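Probable polyketide synthase 1 (Dictyostelium discoideum, PDB 2H84) makes acylpyrones in vitro as a hybrid type I/III polyketide synthase, whose C-terminal type III domain, the part crystallised, probably extends and cyclises the polyketide. Local coordinates at residues N13-G18 against C217-E222; S169-S174 against Y213-N218; D292-I297 against T319-D324. One frame throughout, in Å; residues are numbered along the deposited sequence.

Contacts 1 and 2 are neighbours, their centres about 8 Å apart, and share Cys217 and Asn218; contact 3 lies farther off, its centre about 23 Å from that of contact 1 and 25 Å from that of contact 2. All three reach the same continuous mixed sheet. Contacts 1 and 2 gather at strands 15-22 and 209-216, adjacent and antiparallel in it, while contact 3 joins its edge strand 294-297 to helix 320-329. Along the chain, contacts 1 and 2 finish on the same stretch before contact 3 opens, so the two groups fall in the N-terminal and C-terminal halves of this chalcone synthase-like, thiolase-fold domain.

Contact 1. Residues N13-G18 against C217-E222; sequences NSFVLG and CNPRIE
One face of the Phe15 ring is covered by the pyrrolidine of Pro219, and Leu17 approaches the same proline from farther along the strand. Pro219 CG stands 4.0 Å from the centroid of the Phe15 ring and only 18° off its normal, a CH-pi contact displaced toward the rim. The displacement puts Pro219 CG 3.8 Å from Phe15 CD1, while Pro219 CD lies 4.0 Å from Phe15 CE1, so two adjacent carbons of the proline share one side of the ring. The two side chains cross at about a right angle. With Phe15 CG anti to its own carbonyl carbon (chi1 -77°), the ring is directed at the loop that carries Pro219. Leu17 comes with its branch tip: CD2 is 4.5 Å from Pro219 CG, a looser touch.

Strand 15-22 runs antiparallel to strand 209-216 in the sheet of the N-terminal half of the thiolase fold, and the chain leaves the latter through 217-222. Leu17 and Gly18 both face Ile214, a classic beta bulge, whereas Phe15 pairs through its backbone with Gly216.

At the other end the contact is made by sulfur. Cys217 SG lies 3.5 Å from Ser14 N and 4.2 Å from Ser14 CB, so the thiol meets mainly the backbone where the strand is entered, and the two alpha carbons, Ser14 CA and Cys217 CA, are 4.4 Å apart. No hydrogen bond links the two segments. Beyond Pro219, the Arg220 guanidinium is held through NH2 by the carbonyl oxygens of Pro175 and Arg176.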
ATOM      1  N   ASN A  13      17.717   9.873 -15.899  1.00 40.84           N
ATOM      2  CA  ASN A  13      16.889   8.892 -15.210  1.00 37.51           C
ATOM      3  C   ASN A  13      17.509   8.223 -13.991  1.00 35.72           C
ATOM      4  O   ASN A  13      18.711   8.297 -13.751  1.00 35.45           O
ATOM      5  CB  ASN A  13      16.290   7.837 -16.197  1.00 38.03           C
ATOM      6  CG  ASN A  13      17.298   7.244 -17.118  1.00 39.13           C
ATOM      7  OD1 ASN A  13      17.005   6.538 -18.082  1.00 36.30           O
ATOM      8  ND2 ASN A  13      18.506   7.520 -16.819  1.00 40.36           N
ATOM      9  N   SER A  14      16.630   7.605 -13.212  1.00 33.89           N
ATOM     10  CA  SER A  14      16.941   6.919 -11.960  1.00 31.56           C
ATOM     11  C   SER A  14      18.024   5.832 -11.972  1.00 30.01           C
ATOM     12  O   SER A  14      18.253   5.175 -12.981  1.00 30.20           O
ATOM     13  CB  SER A  14      15.638   6.343 -11.414  1.00 31.09           C
ATOM     14  OG  SER A  14      15.873   5.485 -10.322  1.00 32.21           O
ATOM     15  N   PHE A  15      18.681   5.647 -10.829  1.00 28.88           N
ATOM     16  CA  PHE A  15      19.740   4.644 -10.674  1.00 28.84           C
ATOM     17  C   PHE A  15      19.604   3.922  -9.344  1.00 29.19           C
ATOM     18  O   PHE A  15      19.270   4.538  -8.338  1.00 30.52           O
ATOM     19  CB  PHE A  15      21.128   5.286 -10.677  1.00 28.16           C
ATOM     20  CG  PHE A  15      21.618   5.685 -12.026  1.00 27.86           C
ATOM     21  CD1 PHE A  15      21.148   6.844 -12.645  1.00 27.17           C
ATOM     22  CD2 PHE A  15      22.553   4.898 -12.687  1.00 26.73           C
ATOM     23  CE1 PHE A  15      21.608   7.216 -13.904  1.00 25.37           C
ATOM     24  CE2 PHE A  15      23.018   5.257 -13.942  1.00 25.91           C
ATOM     25  CZ  PHE A  15      22.543   6.420 -14.553  1.00 25.86           C
ATOM     26  N   VAL A  16      19.878   2.624  -9.326  1.00 28.57           N
ATOM     27  CA  VAL A  16      19.818   1.863  -8.085  1.00 28.29           C
ATOM     28  C   VAL A  16      21.201   2.103  -7.489  1.00 28.19           C
ATOM     29  O   VAL A  16      22.195   1.632  -8.046  1.00 29.22           O
ATOM     30  CB  VAL A  16      19.663   0.367  -8.371  1.00 28.43           C
ATOM     31  CG1 VAL A  16      19.638  -0.372  -7.192  1.00 28.51           C
ATOM     32  CG2 VAL A  16      18.422   0.088  -8.960  1.00 28.53           C
ATOM     33  N   LEU A  17      21.270   2.820  -6.370  1.00 26.41           N
ATOM     34  CA  LEU A  17      22.548   3.157  -5.743  1.00 24.64           C
ATOM     35  C   LEU A  17      23.062   2.227  -4.634  1.00 23.74           C
ATOM     36  O   LEU A  17      24.165   2.424  -4.110  1.00 23.18           O
ATOM     37  CB  LEU A  17      22.472   4.592  -5.220  1.00 24.01           C
ATOM     38  CG  LEU A  17      22.016   5.627  -6.251  1.00 22.40           C
ATOM     39  CD1 LEU A  17      21.810   6.964  -5.576  1.00 22.55           C
ATOM     40  CD2 LEU A  17      23.041   5.736  -7.356  1.00 21.57           C
ATOM     41  N   GLY A  18      22.274   1.220  -4.281  1.00 22.68           N
ATOM     42  CA  GLY A  18      22.702   0.292  -3.252  1.00 22.46           C
ATOM     43  C   GLY A  18      21.645  -0.752  -2.958  1.00 21.52           C
ATOM     44  O   GLY A  18      20.456  -0.478  -3.088  1.00 21.47           O
ATOM     45  N   CYS A 217      18.218  10.017  -8.759  1.00 20.32           N
ATOM     46  CA  CYS A 217      18.668  10.527 -10.048  1.00 22.11           C
ATOM     47  C   CYS A 217      19.940  11.335  -9.912  1.00 23.84           C
ATOM     48  O   CYS A 217      20.244  11.857  -8.841  1.00 24.49           O
ATOM     49  CB  CYS A 217      17.597  11.401 -10.688  1.00 22.07           C
ATOM     50  SG  CYS A 217      16.152  10.497 -11.253  1.00 26.03           S
ATOM     51  N   ASN A 218      20.681  11.451 -11.008  1.00 24.68           N
ATOM     52  CA  ASN A 218      21.920  12.211 -10.983  1.00 25.24           C
ATOM     53  C   ASN A 218      22.809  11.696  -9.871  1.00 24.84           C
ATOM     54  O   ASN A 218      22.837  12.256  -8.775  1.00 24.60           O
ATOM     55  CB  ASN A 218      21.637  13.702 -10.755  1.00 25.54           C
ATOM     56  CG  ASN A 218      20.676  14.275 -11.781  1.00 26.55           C
ATOM     57  OD1 ASN A 218      20.937  14.242 -12.985  1.00 27.61           O
ATOM     58  ND2 ASN A 218      19.554  14.803 -11.307  1.00 26.61           N
ATOM     59  N   PRO A 219      23.529  10.600 -10.131  1.00 25.22           N
ATOM     60  CA  PRO A 219      24.418  10.044  -9.112  1.00 27.04           C
ATOM     61  C   PRO A 219      25.338  11.134  -8.575  1.00 29.46           C
ATOM     62  O   PRO A 219      25.663  12.090  -9.280  1.00 29.33           O
ATOM     63  CB  PRO A 219      25.162   8.952  -9.873  1.00 24.85           C
ATOM     64  CG  PRO A 219      24.101   8.435 -10.776  1.00 25.24           C
ATOM     65  CD  PRO A 219      23.453   9.708 -11.300  1.00 24.53           C
ATOM     66  N   ARG A 220      25.741  10.993  -7.320  1.00 32.15           N
ATOM     67  CA  ARG A 220      26.608  11.974  -6.692  1.00 35.02           C
ATOM     68  C   ARG A 220      28.059  11.488  -6.558  1.00 37.00           C
ATOM     69  O   ARG A 220      28.346  10.292  -6.680  1.00 37.32           O
ATOM     70  CB  ARG A 220      26.025  12.365  -5.331  1.00 35.39           C
ATOM     71  CG  ARG A 220      24.594  12.887  -5.439  1.00 37.01           C
ATOM     72  CD  ARG A 220      23.923  13.097  -4.078  1.00 38.37           C
ATOM     73  NE  ARG A 220      22.520  13.493  -4.218  1.00 38.29           N
ATOM     74  CZ  ARG A 220      21.648  13.543  -3.215  1.00 37.89           C
ATOM     75  NH1 ARG A 220      22.029  13.227  -1.984  1.00 38.32           N
ATOM     76  NH2 ARG A 220      20.389  13.892  -3.449  1.00 38.05           N
ATOM     77  N   ILE A 221      28.958  12.436  -6.300  1.00 38.23           N
ATOM     78  CA  ILE A 221      30.400  12.186  -6.173  1.00 38.81           C
ATOM     79  C   ILE A 221      30.846  10.922  -5.456  1.00 38.70           C
ATOM     80  O   ILE A 221      31.760  10.240  -5.920  1.00 39.26           O
ATOM     81  CB  ILE A 221      31.103  13.306  -5.428  1.00 39.17           C
ATOM     82  CG1 ILE A 221      30.267  14.553  -5.421  1.00 40.00           C
ATOM     83  CG2 ILE A 221      32.258  13.722  -6.126  1.00 38.23           C
ATOM     84  CD1 ILE A 221      31.039  15.753  -4.927  1.00 41.02           C
ATOM     85  N   GLU A 222      30.225  10.618  -4.320  1.00 37.59           N
ATOM     86  CA  GLU A 222      30.635   9.450  -3.548  1.00 37.89           C
ATOM     87  C   GLU A 222      29.720   8.240  -3.721  1.00 36.77           C
ATOM     88  O   GLU A 222      29.862   7.229  -3.023  1.00 37.12           O
ATOM     89  CB  GLU A 222      30.724   9.824  -2.063  1.00 40.41           C
ATOM     90  CG  GLU A 222      31.377  11.173  -1.773  1.00 42.86           C
ATOM     91  CD  GLU A 222      32.850  11.238  -2.155  1.00 45.14           C
ATOM     92  OE1 GLU A 222      33.517  12.220  -1.786  1.00 46.00           O
ATOM     93  OE2 GLU A 222      33.364  10.321  -2.825  1.00 47.26           O
TER

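Contact 2. Residues S169-S174 against Y213-N218; sequences SLAKAS and YIIGCN
Ala171 and Lys172, where helix 159-171 runs out, receive the thiol of Cys217 and the backbone just before it. Cys217 SG is 3.2 Å from Ala171 O and 3.5 Å from Lys172 CG; sulfur therefore sits beside the last helical carbonyl and against the aliphatic root of the lysine. Lys172 CG meets the sulfur from a position beside its backbone N and anti to the carbonyl carbon (chi1 -64°), and the chain beyond it leads away from the strand.

Next to the sulfur, Ala171 CB rests on the glycine: it is 3.8 Å from Gly216 CA, and Ala171 CA and Gly216 CA are 4.8 Å apart. The same methyl lies 4.1 Å from Cys217 SG and 4.4 Å from Ile215 CG1, so one small side chain touches three successive residues of the strand and its exit.

Around this first shell, Ile215 also packs on Leu164 and Ala167, further back along the helix, and Ala171 meets Ile179 of strand 178-185, which pairs with Ile215 through the backbone. The helix gives way to a type I turn from Ala171 to Ser174; just before it, Ala173 N bonds to Leu170 O, which Asn177 ND2 also reaches. Ser169 and Lys172 also pack against Ala173 of the second subunit.

Helix 159-171 thus bridges the dimer neighbour and the sheet. It is the crossing helix of a beta-alpha-beta unit between strands 148-153 and 178-185, and it begins just after Cys157, the predicted nucleophile, as the buried helix of thiolase folds does.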
ATOM      1  N   SER A 169       9.908   6.959 -10.602  1.00 13.28           N
ATOM      2  CA  SER A 169       9.249   8.221 -10.892  1.00 13.97           C
ATOM      3  C   SER A 169       9.494   9.187  -9.742  1.00 14.15           C
ATOM      4  O   SER A 169       9.763  10.370  -9.952  1.00 13.67           O
ATOM      5  CB  SER A 169       7.742   8.026 -11.066  1.00 15.11           C
ATOM      6  OG  SER A 169       7.431   7.194 -12.173  1.00 17.22           O
ATOM      7  N   LEU A 170       9.378   8.664  -8.522  1.00 14.76           N
ATOM      8  CA  LEU A 170       9.595   9.439  -7.311  1.00 14.31           C
ATOM      9  C   LEU A 170      10.979  10.082  -7.416  1.00 14.83           C
ATOM     10  O   LEU A 170      11.156  11.286  -7.217  1.00 13.91           O
ATOM     11  CB  LEU A 170       9.512   8.517  -6.089  1.00 12.02           C
ATOM     12  CG  LEU A 170       8.370   8.759  -5.108  1.00 11.56           C
ATOM     13  CD1 LEU A 170       7.073   9.072  -5.848  1.00 11.04           C
ATOM     14  CD2 LEU A 170       8.194   7.533  -4.230  1.00 10.62           C
ATOM     15  N   ALA A 171      11.959   9.262  -7.759  1.00 16.06           N
ATOM     16  CA  ALA A 171      13.322   9.731  -7.911  1.00 18.31           C
ATOM     17  C   ALA A 171      13.422  10.814  -8.986  1.00 18.79           C
ATOM     18  O   ALA A 171      14.270  11.704  -8.906  1.00 18.63           O
ATOM     19  CB  ALA A 171      14.236   8.553  -8.260  1.00 17.27           C
ATOM     20  N   LYS A 172      12.562  10.727  -9.995  1.00 19.68           N
ATOM     21  CA  LYS A 172      12.592  11.680 -11.097  1.00 20.88           C
ATOM     22  C   LYS A 172      11.780  12.945 -10.857  1.00 20.95           C
ATOM     23  O   LYS A 172      11.660  13.787 -11.743  1.00 21.92           O
ATOM     24  CB  LYS A 172      12.150  10.984 -12.396  1.00 20.99           C
ATOM     25  CG  LYS A 172      13.103   9.877 -12.836  1.00 21.77           C
ATOM     26  CD  LYS A 172      12.633   9.220 -14.111  1.00 24.12           C
ATOM     27  CE  LYS A 172      13.300   9.766 -15.320  1.00 26.76           C
ATOM     28  NZ  LYS A 172      12.691   9.334 -16.602  1.00 28.65           N
ATOM     29  N   ALA A 173      11.224  13.091  -9.661  1.00 21.40           N
ATOM     30  CA  ALA A 173      10.453  14.290  -9.348  1.00 22.17           C
ATOM     31  C   ALA A 173      11.402  15.361  -8.806  1.00 23.11           C
ATOM     32  O   ALA A 173      11.017  16.523  -8.649  1.00 22.48           O
ATOM     33  CB  ALA A 173       9.359  13.978  -8.327  1.00 21.57           C
ATOM     34  N   SER A 174      12.646  14.951  -8.530  1.00 23.99           N
ATOM     35  CA  SER A 174      13.696  15.839  -8.018  1.00 24.32           C
ATOM     36  C   SER A 174      15.021  15.119  -7.783  1.00 24.51           C
ATOM     37  O   SER A 174      15.041  14.025  -7.230  1.00 24.88           O
ATOM     38  CB  SER A 174      13.264  16.485  -6.707  1.00 24.77           C
ATOM     39  OG  SER A 174      14.342  17.224  -6.150  1.00 26.83           O
ATOM     40  N   TYR A 213      16.787  -1.296  -1.067  1.00 10.94           N
ATOM     41  CA  TYR A 213      17.678  -0.636  -2.009  1.00 12.03           C
ATOM     42  C   TYR A 213      17.493   0.889  -1.996  1.00 12.33           C
ATOM     43  O   TYR A 213      16.431   1.389  -1.639  1.00 12.32           O
ATOM     44  CB  TYR A 213      17.465  -1.215  -3.420  1.00 11.36           C
ATOM     45  CG  TYR A 213      16.076  -1.022  -3.976  1.00 12.11           C
ATOM     46  CD1 TYR A 213      15.744   0.131  -4.690  1.00 12.24           C
ATOM     47  CD2 TYR A 213      15.080  -1.977  -3.765  1.00 12.07           C
ATOM     48  CE1 TYR A 213      14.453   0.334  -5.179  1.00 12.88           C
ATOM     49  CE2 TYR A 213      13.786  -1.782  -4.250  1.00 13.64           C
ATOM     50  CZ  TYR A 213      13.480  -0.623  -4.956  1.00 13.07           C
ATOM     51  OH  TYR A 213      12.204  -0.421  -5.428  1.00 14.41           O
ATOM     52  N   ILE A 214      18.553   1.619  -2.333  1.00 13.04           N
ATOM     53  CA  ILE A 214      18.497   3.073  -2.401  1.00 13.34           C
ATOM     54  C   ILE A 214      18.415   3.433  -3.885  1.00 14.28           C
ATOM     55  O   ILE A 214      19.083   2.819  -4.717  1.00 16.08           O
ATOM     56  CB  ILE A 214      19.762   3.710  -1.831  1.00 13.50           C
ATOM     57  CG1 ILE A 214      20.057   3.145  -0.439  1.00 14.74           C
ATOM     58  CG2 ILE A 214      19.597   5.215  -1.798  1.00 12.93           C
ATOM     59  CD1 ILE A 214      19.030   3.492   0.612  1.00 15.73           C
ATOM     60  N   ILE A 215      17.611   4.429  -4.225  1.00 14.38           N
ATOM     61  CA  ILE A 215      17.460   4.815  -5.625  1.00 14.55           C
ATOM     62  C   ILE A 215      17.343   6.330  -5.783  1.00 16.16           C
ATOM     63  O   ILE A 215      16.745   6.999  -4.946  1.00 16.71           O
ATOM     64  CB  ILE A 215      16.213   4.137  -6.217  1.00 14.37           C
ATOM     65  CG1 ILE A 215      16.012   4.559  -7.662  1.00 13.41           C
ATOM     66  CG2 ILE A 215      14.987   4.495  -5.395  1.00 12.40           C
ATOM     67  CD1 ILE A 215      14.826   3.895  -8.297  1.00 15.04           C
ATOM     68  N   GLY A 216      17.921   6.873  -6.853  1.00 17.00           N
ATOM     69  CA  GLY A 216      17.857   8.308  -7.073  1.00 18.46           C
ATOM     70  C   GLY A 216      18.357   8.732  -8.441  1.00 19.29           C
ATOM     71  O   GLY A 216      18.858   7.911  -9.205  1.00 18.49           O
ATOM     72  N   CYS A 217      18.218  10.017  -8.759  1.00 20.32           N
ATOM     73  CA  CYS A 217      18.668  10.527 -10.048  1.00 22.11           C
ATOM     74  C   CYS A 217      19.940  11.335  -9.912  1.00 23.84           C
ATOM     75  O   CYS A 217      20.244  11.857  -8.841  1.00 24.49           O
ATOM     76  CB  CYS A 217      17.597  11.401 -10.688  1.00 22.07           C
ATOM     77  SG  CYS A 217      16.152  10.497 -11.253  1.00 26.03           S
ATOM     78  N   ASN A 218      20.681  11.451 -11.008  1.00 24.68           N
ATOM     79  CA  ASN A 218      21.920  12.211 -10.983  1.00 25.24           C
ATOM     80  C   ASN A 218      22.809  11.696  -9.871  1.00 24.84           C
ATOM     81  O   ASN A 218      22.837  12.256  -8.775  1.00 24.60           O
ATOM     82  CB  ASN A 218      21.637  13.702 -10.755  1.00 25.54           C
ATOM     83  CG  ASN A 218      20.676  14.275 -11.781  1.00 26.55           C
ATOM     84  OD1 ASN A 218      20.937  14.242 -12.985  1.00 27.61           O
ATOM     85  ND2 ASN A 218      19.554  14.803 -11.307  1.00 26.61           N
TER

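Contact 3. Residues D292-I297 against T319-D324; sequences DCEFLI and TKNTWD
Thr322 faces strand 294-297, its CB and methyl toward the strand. Its CB lies 3.7 Å from Ile297 O; from there the two branches part. The methyl CG2 packs on the strand backbone at Leu296. The hydroxyl, set between the backbone N and the carbonyl carbon (chi1 54°), turns back on its own helix: OG1 donates to Thr319 O at 2.9 Å, reaching it from above the carbonyl plane. Trp323 N binds that oxygen from the same face, so two donors reach the carbonyl of the N-cap residue.

One turn earlier, Thr319 presents its methyl too. Its CG2 is 3.4 Å from Phe295 CB and 4.4 Å from Ile297 CD1, while its hydroxyl is hydrogen-bonded to Glu309 and makes no cap for the helix that follows.

The polar link across the contact joins Asn321 to Glu294. The acid bends at its second torsion, which brings OE1 to within 2.9 Å of Asn321 ND2, and the donor arrives 65° out of the carboxylate plane along a distinctly bent N-H path. Both residues are buried, and the bond gives the carboxylate a partner there.

Strand 294-297 and helix 320-324 run nearly alongside, their axes 28° apart and 7.1 Å at closest approach. Helix 320-329 lies along the outer edge of strand 294-297, the last strand of the sheet within this chain, in the C-terminal half of the thiolase fold, where the side chain of Ile297 comes about 10 Å from that of Cys157, the predicted active-site residue.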
ATOM      1  N   ASP A 292      20.351 -10.863 -25.925  1.00 37.46           N
ATOM      2  CA  ASP A 292      21.616 -10.311 -25.472  1.00 36.73           C
ATOM      3  C   ASP A 292      21.487  -9.768 -24.061  1.00 34.50           C
ATOM      4  O   ASP A 292      22.462  -9.275 -23.492  1.00 35.71           O
ATOM      5  CB  ASP A 292      22.075  -9.174 -26.388  1.00 39.61           C
ATOM      6  CG  ASP A 292      22.332  -9.632 -27.812  1.00 42.42           C
ATOM      7  OD1 ASP A 292      22.914 -10.730 -27.988  1.00 44.00           O
ATOM      8  OD2 ASP A 292      21.964  -8.882 -28.751  1.00 42.25           O
ATOM      9  N   CYS A 293      20.290  -9.860 -23.489  1.00 31.04           N
ATOM     10  CA  CYS A 293      20.059  -9.336 -22.148  1.00 27.73           C
ATOM     11  C   CYS A 293      20.131 -10.364 -21.025  1.00 26.47           C
ATOM     12  O   CYS A 293      19.804 -11.535 -21.213  1.00 27.24           O
ATOM     13  CB  CYS A 293      18.702  -8.635 -22.093  1.00 26.06           C
ATOM     14  SG  CYS A 293      18.487  -7.328 -23.323  1.00 25.81           S
ATOM     15  N   GLU A 294      20.579  -9.911 -19.857  1.00 23.83           N
ATOM     16  CA  GLU A 294      20.661 -10.762 -18.679  1.00 20.66           C
ATOM     17  C   GLU A 294      19.244 -10.762 -18.139  1.00 19.03           C
ATOM     18  O   GLU A 294      18.590  -9.724 -18.113  1.00 18.74           O
ATOM     19  CB  GLU A 294      21.605 -10.154 -17.636  1.00 21.37           C
ATOM     20  CG  GLU A 294      21.711 -10.944 -16.334  1.00 21.40           C
ATOM     21  CD  GLU A 294      22.591 -12.176 -16.465  1.00 23.46           C
ATOM     22  OE1 GLU A 294      22.426 -13.132 -15.667  1.00 23.30           O
ATOM     23  OE2 GLU A 294      23.460 -12.180 -17.366  1.00 24.55           O
ATOM     24  N   PHE A 295      18.759 -11.919 -17.715  1.00 18.20           N
ATOM     25  CA  PHE A 295      17.405 -12.000 -17.184  1.00 16.80           C
ATOM     26  C   PHE A 295      17.333 -12.138 -15.675  1.00 16.16           C
ATOM     27  O   PHE A 295      17.737 -13.158 -15.103  1.00 14.73           O
ATOM     28  CB  PHE A 295      16.642 -13.135 -17.859  1.00 15.68           C
ATOM     29  CG  PHE A 295      16.004 -12.733 -19.154  1.00 16.12           C
ATOM     30  CD1 PHE A 295      14.633 -12.527 -19.233  1.00 15.32           C
ATOM     31  CD2 PHE A 295      16.780 -12.481 -20.278  1.00 15.94           C
ATOM     32  CE1 PHE A 295      14.044 -12.085 -20.413  1.00 15.08           C
ATOM     33  CE2 PHE A 295      16.197 -12.038 -21.461  1.00 15.65           C
ATOM     34  CZ  PHE A 295      14.830 -11.833 -21.522  1.00 15.15           C
ATOM     35  N   LEU A 296      16.813 -11.083 -15.045  1.00 15.92           N
ATOM     36  CA  LEU A 296      16.649 -11.003 -13.592  1.00 14.58           C
ATOM     37  C   LEU A 296      15.162 -11.179 -13.327  1.00 14.27           C
ATOM     38  O   LEU A 296      14.413 -10.210 -13.193  1.00 15.21           O
ATOM     39  CB  LEU A 296      17.142  -9.643 -13.089  1.00 13.12           C
ATOM     40  CG  LEU A 296      18.529  -9.279 -13.631  1.00 12.53           C
ATOM     41  CD1 LEU A 296      18.966  -7.935 -13.080  1.00 12.35           C
ATOM     42  CD2 LEU A 296      19.532 -10.377 -13.276  1.00 10.72           C
ATOM     43  N   ILE A 297      14.750 -12.438 -13.263  1.00 13.02           N
ATOM     44  CA  ILE A 297      13.359 -12.793 -13.061  1.00 11.70           C
ATOM     45  C   ILE A 297      13.003 -13.155 -11.633  1.00 11.10           C
ATOM     46  O   ILE A 297      13.770 -13.813 -10.930  1.00 11.01           O
ATOM     47  CB  ILE A 297      12.979 -13.991 -13.953  1.00 13.11           C
ATOM     48  CG1 ILE A 297      13.419 -13.726 -15.396  1.00 12.83           C
ATOM     49  CG2 ILE A 297      11.467 -14.240 -13.884  1.00 12.96           C
ATOM     50  CD1 ILE A 297      13.166 -14.891 -16.337  1.00 11.91           C
ATOM     51  N   THR A 319      20.003 -16.439 -17.524  1.00 25.81           N
ATOM     52  CA  THR A 319      19.129 -16.554 -16.356  1.00 23.14           C
ATOM     53  C   THR A 319      19.806 -17.322 -15.232  1.00 22.99           C
ATOM     54  O   THR A 319      19.159 -17.797 -14.296  1.00 23.23           O
ATOM     55  CB  THR A 319      17.786 -17.276 -16.704  1.00 20.48           C
ATOM     56  OG1 THR A 319      18.075 -18.559 -17.256  1.00 19.54           O
ATOM     57  CG2 THR A 319      16.972 -16.496 -17.710  1.00 17.35           C
ATOM     58  N   LYS A 320      21.122 -17.425 -15.317  1.00 22.75           N
ATOM     59  CA  LYS A 320      21.884 -18.135 -14.311  1.00 22.31           C
ATOM     60  C   LYS A 320      21.742 -17.480 -12.937  1.00 21.62           C
ATOM     61  O   LYS A 320      21.495 -18.161 -11.943  1.00 19.75           O
ATOM     62  CB  LYS A 320      23.358 -18.188 -14.713  1.00 23.79           C
ATOM     63  CG  LYS A 320      24.041 -19.469 -14.278  1.00 25.74           C
ATOM     64  CD  LYS A 320      24.990 -19.223 -13.124  1.00 27.15           C
ATOM     65  CE  LYS A 320      25.466 -20.528 -12.524  1.00 29.06           C
ATOM     66  NZ  LYS A 320      26.421 -20.291 -11.417  1.00 31.50           N
ATOM     67  N   ASN A 321      21.886 -16.157 -12.891  1.00 22.24           N
ATOM     68  CA  ASN A 321      21.789 -15.417 -11.635  1.00 22.65           C
ATOM     69  C   ASN A 321      20.472 -15.615 -10.896  1.00 22.33           C
ATOM     70  O   ASN A 321      20.455 -15.790  -9.677  1.00 23.18           O
ATOM     71  CB  ASN A 321      22.036 -13.923 -11.874  1.00 23.93           C
ATOM     72  CG  ASN A 321      23.506 -13.609 -12.089  1.00 25.37           C
ATOM     73  OD1 ASN A 321      24.353 -14.021 -11.298  1.00 27.24           O
ATOM     74  ND2 ASN A 321      23.815 -12.875 -13.153  1.00 24.82           N
ATOM     75  N   THR A 322      19.365 -15.586 -11.622  1.00 21.79           N
ATOM     76  CA  THR A 322      18.067 -15.775 -10.995  1.00 20.95           C
ATOM     77  C   THR A 322      17.886 -17.221 -10.518  1.00 21.10           C
ATOM     78  O   THR A 322      17.205 -17.471  -9.520  1.00 21.98           O
ATOM     79  CB  THR A 322      16.920 -15.430 -11.958  1.00 20.17           C
ATOM     80  OG1 THR A 322      17.062 -16.180 -13.162  1.00 21.30           O
ATOM     81  CG2 THR A 322      16.974 -13.991 -12.350  1.00 20.78           C
ATOM     82  N   TRP A 323      18.486 -18.184 -11.216  1.00 20.87           N
ATOM     83  CA  TRP A 323      18.356 -19.578 -10.791  1.00 20.30           C
ATOM     84  C   TRP A 323      19.208 -19.833  -9.557  1.00 20.44           C
ATOM     85  O   TRP A 323      18.948 -20.772  -8.820  1.00 19.83           O
ATOM     86  CB  TRP A 323      18.762 -20.543 -11.908  1.00 19.63           C
ATOM     87  CG  TRP A 323      17.690 -20.842 -12.914  1.00 20.66           C
ATOM     88  CD1 TRP A 323      17.518 -20.249 -14.139  1.00 20.25           C
ATOM     89  CD2 TRP A 323      16.604 -21.766 -12.766  1.00 21.35           C
ATOM     90  NE1 TRP A 323      16.388 -20.738 -14.753  1.00 20.47           N
ATOM     91  CE2 TRP A 323      15.805 -21.667 -13.928  1.00 21.34           C
ATOM     92  CE3 TRP A 323      16.221 -22.659 -11.757  1.00 21.07           C
ATOM     93  CZ2 TRP A 323      14.648 -22.434 -14.106  1.00 21.34           C
ATOM     94  CZ3 TRP A 323      15.071 -23.420 -11.938  1.00 20.28           C
ATOM     95  CH2 TRP A 323      14.297 -23.299 -13.097  1.00 21.09           C
ATOM     96  N   ASP A 324      20.244 -19.024  -9.344  1.00 21.45           N
ATOM     97  CA  ASP A 324      21.075 -19.199  -8.159  1.00 21.88           C
ATOM     98  C   ASP A 324      20.202 -18.785  -6.980  1.00 21.56           C
ATOM     99  O   ASP A 324      20.121 -19.494  -5.974  1.00 21.97           O
ATOM    100  CB  ASP A 324      22.312 -18.300  -8.213  1.00 23.67           C
ATOM    101  CG  ASP A 324      23.312 -18.730  -9.270  1.00 26.11           C
ATOM    102  OD1 ASP A 324      23.451 -19.952  -9.512  1.00 27.18           O
ATOM    103  OD2 ASP A 324      23.976 -17.838  -9.842  1.00 27.24           O
TER